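Local coordinates for protein ribonuclease (Chelonia mydas, PDB 2ZPO) that probably cleaves single- and double-stranded RNA on the 3' side of pyrimidine nucleotides, as a secreted endonuclease of the pancreatic ribonuclease family, at residues F76-C81 with S99-R104. Numbering follows the deposited sequence.
Sequences FALTTC and STQRIR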
# COMPACT_ATOMS: atom_id res chain seq x y z
N PHE A 76 1.77 -11.16 3.38
CA PHE A 76 2.85 -10.24 3.07
C PHE A 76 3.21 -9.39 4.29
O PHE A 76 2.35 -9.11 5.09
CB PHE A 76 2.43 -9.28 1.95
CG PHE A 76 2.17 -9.95 0.64
CD1 PHE A 76 0.87 -10.22 0.23
CD2 PHE A 76 3.22 -10.38 -0.17
CE1 PHE A 76 0.62 -10.87 -0.98
CE2 PHE A 76 2.96 -11.04 -1.38
CZ PHE A 76 1.66 -11.25 -1.79
N ALA A 77 4.50 -9.02 4.40
CA ALA A 77 4.89 -7.98 5.35
C ALA A 77 4.24 -6.67 4.89
O ALA A 77 4.34 -6.29 3.71
CB ALA A 77 6.40 -7.83 5.38
N LEU A 78 3.60 -5.97 5.82
CA LEU A 78 2.88 -4.71 5.55
C LEU A 78 3.25 -3.64 6.55
O LEU A 78 3.52 -3.95 7.72
CB LEU A 78 1.37 -4.92 5.66
CG LEU A 78 0.71 -6.03 4.86
CD1 LEU A 78 -0.76 -6.05 5.16
CD2 LEU A 78 0.94 -5.83 3.35
N THR A 79 3.25 -2.39 6.10
CA THR A 79 3.23 -1.27 7.04
C THR A 79 2.03 -0.40 6.68
O THR A 79 1.85 -0.02 5.51
CB THR A 79 4.51 -0.42 6.95
OG1 THR A 79 5.63 -1.28 7.15
CG2 THR A 79 4.51 0.70 8.03
N THR A 80 1.23 -0.10 7.69
CA THR A 80 0.02 0.69 7.51
C THR A 80 0.20 2.02 8.22
O THR A 80 0.56 2.05 9.40
CB THR A 80 -1.25 -0.08 8.00
OG1 THR A 80 -1.27 -1.37 7.38
CG2 THR A 80 -2.48 0.66 7.62
N CYS A 81 -0.03 3.10 7.48
CA CYS A 81 0.13 4.46 7.97
C CYS A 81 -1.23 5.13 8.02
O CYS A 81 -2.00 5.03 7.06
CB CYS A 81 1.05 5.25 7.03
SG CYS A 81 2.66 4.47 6.79
N SER A 99 2.49 -5.53 10.18
CA SER A 99 1.81 -6.83 10.32
C SER A 99 2.27 -7.75 9.21
O SER A 99 3.10 -7.36 8.35
CB SER A 99 0.29 -6.66 10.26
OG SER A 99 -0.05 -6.06 9.02
N THR A 100 1.77 -8.99 9.24
CA THR A 100 1.98 -9.96 8.16
C THR A 100 0.62 -10.57 7.85
O THR A 100 0.06 -11.33 8.67
CB THR A 100 3.02 -11.04 8.56
OG1 THR A 100 4.18 -10.42 9.15
CG2 THR A 100 3.49 -11.81 7.33
N GLN A 101 0.06 -10.22 6.68
CA GLN A 101 -1.35 -10.47 6.40
C GLN A 101 -1.53 -10.72 4.92
O GLN A 101 -0.78 -10.16 4.10
CB GLN A 101 -2.18 -9.25 6.79
CG GLN A 101 -2.22 -8.95 8.30
CD GLN A 101 -3.20 -7.87 8.60
OE1 GLN A 101 -4.41 -8.12 8.72
NE2 GLN A 101 -2.72 -6.64 8.66
N ARG A 102 -2.51 -11.56 4.58
CA ARG A 102 -2.98 -11.61 3.19
C ARG A 102 -3.64 -10.28 2.86
O ARG A 102 -4.08 -9.52 3.74
CB ARG A 102 -3.96 -12.78 2.95
CG ARG A 102 -3.33 -14.17 3.22
CD ARG A 102 -4.38 -15.28 3.30
NE ARG A 102 -5.21 -15.37 2.10
CZ ARG A 102 -6.53 -15.31 2.06
NH1 ARG A 102 -7.26 -15.19 3.17
NH2 ARG A 102 -7.15 -15.42 0.89
N ILE A 103 -3.70 -9.97 1.57
CA ILE A 103 -4.26 -8.69 1.13
C ILE A 103 -5.30 -8.87 0.02
O ILE A 103 -5.27 -9.86 -0.73
CB ILE A 103 -3.15 -7.68 0.65
CG1 ILE A 103 -2.38 -8.22 -0.57
CG2 ILE A 103 -2.22 -7.33 1.82
CD1 ILE A 103 -1.41 -7.22 -1.22
N ARG A 104 -6.18 -7.87 -0.07
CA ARG A 104 -7.25 -7.82 -1.07
C ARG A 104 -6.97 -6.60 -1.91
O ARG A 104 -6.85 -5.48 -1.37
CB ARG A 104 -8.64 -7.70 -0.39
CG ARG A 104 -9.78 -7.59 -1.39
CD ARG A 104 -11.14 -7.70 -0.73
NE ARG A 104 -11.34 -9.07 -0.27
CZ ARG A 104 -12.37 -9.46 0.46
NH1 ARG A 104 -13.31 -8.58 0.80
NH2 ARG A 104 -12.45 -10.74 0.83
O HOH W 1 0.16 -3.24 9.05
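F76 with Q101 and L78 with S99 form two antiparallel hydrogen-bonded pairs, each closed by two backbone bonds; they flank the non-hydrogen-bonded pair A77 and T100, with CA atoms 4.5 Å apart. The bond from F76 N to Q101 O measures 2.8 Å and is nearly straight at the hydrogen, yet the donor stands well above the carbonyl plane, 56° out of it. T100 CA adds a CA-H...O contact to F76 O at 3.2 Å. The N-to-C directions of the short segments differ by 113°, far from the 180° of straight antiparallel strands, so they diverge strongly beyond the three pairs.

I103, beyond the last pair, reaches across to meet both F76 and L78. With chi1 at 62°, I103 CG1 lies between backbone N and carbonyl carbon and reaches F76 CD1 at 3.9 Å, the side chains crossing at about a right angle; the other branch, I103 CG2, touches L78 CD2 at 3.8 Å. L78 CD1 also rests on Q101 CB. A water bridges S99 OG (2.8 Å) and T80 OG1 (2.9 Å).

V47 of strand 43-47 packs on F76 and L78, and Y115 of strand 111-118 on L78 and I103. The backbone pairing belongs to the long, twisted antiparallel hairpin of strands 69-83 and 94-108, central to the curved sheet of the ribonuclease A fold.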